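Local coordinates for protein omega transaminase (Pseudomonas sp., PDB 5LHA) that probably catalyses the transfer of amino groups between amines and keto acids, using a pyridoxal phosphate cofactor that cycles through its aminated form, at residues R114-L119 / F307-A312. Numbering follows the deposited sequence.
Sequences RMARVL and FNQRIA
Met115–Arg117 and Phe307–Asn308 meet as antiparallel strand ends at the margin that strand 115-121 forms within this chain's seven-stranded sheet, just where the chain leaves strand 303-308 for helix 309-316. The register shifts by one residue between Met115 and Arg117, and Phe307 O accordingly takes two backbone donors, Ala116 N at 2.6 Å and Arg117 N at 3.0 Å; Phe307 N donates back to Arg117 O. At the turn into the helix, Gln309 N donates to Arg114 O. Asn308 is the N-cap: with chi1 at 61°, CG sits between backbone N and carbonyl carbon, which lets OD1 accept from Ile311 N (3.1 Å), while ND2 bonds to Asp287. With an alanine here, Ile311 N would probably lose its cap and Asp287 one of its donors, and the start of the helix would be likely to fray. Beyond the cap, the first turn packs on the strand through Ala312 CB, 3.6 Å from Arg117 CG. From there the arginine reaches a salt bridge with Glu316. Leu119 CB meets the edge of the Phe307 ring at CE1, and Trp22 of the second subunit also contacts that ring. This is a classic beta bulge, Ala116 and Arg117 against Phe307, beside the point where the partner strand passes into an N-capped helix, in the large-domain sheet of a fold-type I aminotransferase.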
loop_
_atom_site.group_PDB
_atom_site.type_symbol
_atom_site.label_atom_id
_atom_site.label_comp_id
_atom_site.label_asym_id
_atom_site.label_seq_id
_atom_site.Cartn_x
_atom_site.Cartn_y
_atom_site.Cartn_z
ATOM N N ARG A 114 2.738 20.926 -27.728
ATOM C CA ARG A 114 1.782 19.991 -28.334
ATOM C C ARG A 114 0.676 19.590 -27.356
ATOM O O ARG A 114 0.126 18.491 -27.436
ATOM C CB ARG A 114 2.495 18.753 -28.897
ATOM C CG ARG A 114 1.701 17.994 -29.977
ATOM C CD ARG A 114 2.435 16.768 -30.554
ATOM N NE ARG A 114 3.411 16.185 -29.626
ATOM C CZ ARG A 114 3.116 15.416 -28.573
ATOM N NH1 ARG A 114 1.859 15.118 -28.285
ATOM N NH2 ARG A 114 4.087 14.945 -27.800
ATOM N N MET A 115 0.336 20.482 -26.425
ATOM C CA MET A 115 -0.787 20.238 -25.530
ATOM C C MET A 115 -2.087 20.193 -26.323
ATOM O O MET A 115 -2.334 21.039 -27.187
ATOM C CB MET A 115 -0.868 21.330 -24.464
ATOM C CG MET A 115 0.242 21.302 -23.422
ATOM S SD MET A 115 0.352 19.738 -22.525
ATOM C CE MET A 115 2.118 19.621 -22.268
ATOM N N ALA A 116 -2.933 19.219 -26.010
ATOM C CA ALA A 116 -4.134 18.974 -26.799
ATOM C C ALA A 116 -5.428 19.050 -26.002
ATOM O O ALA A 116 -6.445 19.484 -26.549
ATOM C CB ALA A 116 -4.051 17.604 -27.485
ATOM N N ARG A 117 -5.418 18.650 -24.729
ATOM C CA ARG A 117 -6.617 18.584 -23.910
ATOM C C ARG A 117 -6.354 19.204 -22.542
ATOM O O ARG A 117 -5.247 19.114 -22.002
ATOM C CB ARG A 117 -7.087 17.133 -23.735
ATOM C CG ARG A 117 -7.508 16.448 -25.021
ATOM C CD ARG A 117 -8.879 16.919 -25.472
ATOM N NE ARG A 117 -9.352 16.195 -26.651
ATOM C CZ ARG A 117 -9.089 16.551 -27.907
ATOM N NH1 ARG A 117 -8.360 17.628 -28.162
ATOM N NH2 ARG A 117 -9.566 15.836 -28.913
ATOM N N VAL A 118 -7.394 19.829 -21.987
ATOM C CA VAL A 118 -7.360 20.431 -20.659
ATOM C C VAL A 118 -8.384 19.727 -19.782
ATOM O O VAL A 118 -9.513 19.475 -20.219
ATOM C CB VAL A 118 -7.661 21.942 -20.693
ATOM C CG1 VAL A 118 -7.347 22.564 -19.337
ATOM C CG2 VAL A 118 -6.909 22.643 -21.815
ATOM N N LEU A 119 -7.983 19.393 -18.553
ATOM C CA LEU A 119 -8.909 19.001 -17.496
ATOM C C LEU A 119 -8.852 20.077 -16.418
ATOM O O LEU A 119 -7.856 20.189 -15.692
ATOM C CB LEU A 119 -8.575 17.622 -16.936
ATOM C CG LEU A 119 -9.814 16.826 -16.518
ATOM C CD1 LEU A 119 -9.469 15.364 -16.355
ATOM C CD2 LEU A 119 -10.427 17.371 -15.231
ATOM N N PHE A 307 -2.827 18.106 -21.262
ATOM C CA PHE A 307 -2.273 16.846 -21.735
ATOM C C PHE A 307 -1.927 16.982 -23.206
ATOM O O PHE A 307 -2.672 17.596 -23.974
ATOM C CB PHE A 307 -3.261 15.696 -21.517
ATOM C CG PHE A 307 -3.729 15.575 -20.088
ATOM C CD1 PHE A 307 -4.753 16.372 -19.605
ATOM C CD2 PHE A 307 -3.125 14.669 -19.228
ATOM C CE1 PHE A 307 -5.169 16.274 -18.282
ATOM C CE2 PHE A 307 -3.540 14.564 -17.901
ATOM C CZ PHE A 307 -4.561 15.362 -17.433
ATOM N N ASN A 308 -0.789 16.419 -23.594
ATOM C CA ASN A 308 -0.358 16.557 -24.972
ATOM C C ASN A 308 -1.107 15.567 -25.867
ATOM O O ASN A 308 -1.881 14.727 -25.399
ATOM C CB ASN A 308 1.165 16.406 -25.065
ATOM C CG ASN A 308 1.667 15.042 -24.602
ATOM O OD1 ASN A 308 0.889 14.146 -24.302
ATOM N ND2 ASN A 308 2.981 14.897 -24.525
ATOM N N GLN A 309 -0.876 15.701 -27.180
ATOM C CA GLN A 309 -1.567 14.876 -28.168
ATOM C C GLN A 309 -1.290 13.396 -27.948
ATOM O O GLN A 309 -2.192 12.565 -28.091
ATOM C CB GLN A 309 -1.144 15.289 -29.579
ATOM C CG GLN A 309 -2.072 14.820 -30.697
ATOM C CD GLN A 309 -3.341 15.648 -30.825
ATOM O OE1 GLN A 309 -3.282 16.865 -31.015
ATOM N NE2 GLN A 309 -4.494 14.991 -30.737
ATOM N N ARG A 310 -0.041 13.045 -27.632
ATOM C CA ARG A 310 0.309 11.665 -27.309
ATOM C C ARG A 310 -0.666 11.057 -26.303
ATOM O O ARG A 310 -1.328 10.051 -26.583
ATOM C CB ARG A 310 1.739 11.614 -26.768
ATOM C CG ARG A 310 2.148 10.271 -26.195
ATOM C CD ARG A 310 3.406 10.394 -25.350
ATOM N NE ARG A 310 3.713 9.154 -24.633
ATOM C CZ ARG A 310 4.848 8.914 -23.977
ATOM N NH1 ARG A 310 5.814 9.821 -23.940
ATOM N NH2 ARG A 310 5.020 7.756 -23.355
ATOM N N ILE A 311 -0.777 11.683 -25.130
ATOM C CA ILE A 311 -1.649 11.192 -24.065
ATOM C C ILE A 311 -3.114 11.265 -24.481
ATOM O O ILE A 311 -3.897 10.345 -24.217
ATOM C CB ILE A 311 -1.385 11.993 -22.775
ATOM C CG1 ILE A 311 0.034 11.738 -22.268
ATOM C CG2 ILE A 311 -2.413 11.661 -21.679
ATOM C CD1 ILE A 311 0.538 12.797 -21.294
ATOM N N ALA A 312 -3.519 12.378 -25.091
ATOM C CA ALA A 312 -4.919 12.565 -25.463
ATOM C C ALA A 312 -5.383 11.474 -26.425
ATOM O O ALA A 312 -6.476 10.913 -26.270
ATOM C CB ALA A 312 -5.111 13.952 -26.074
#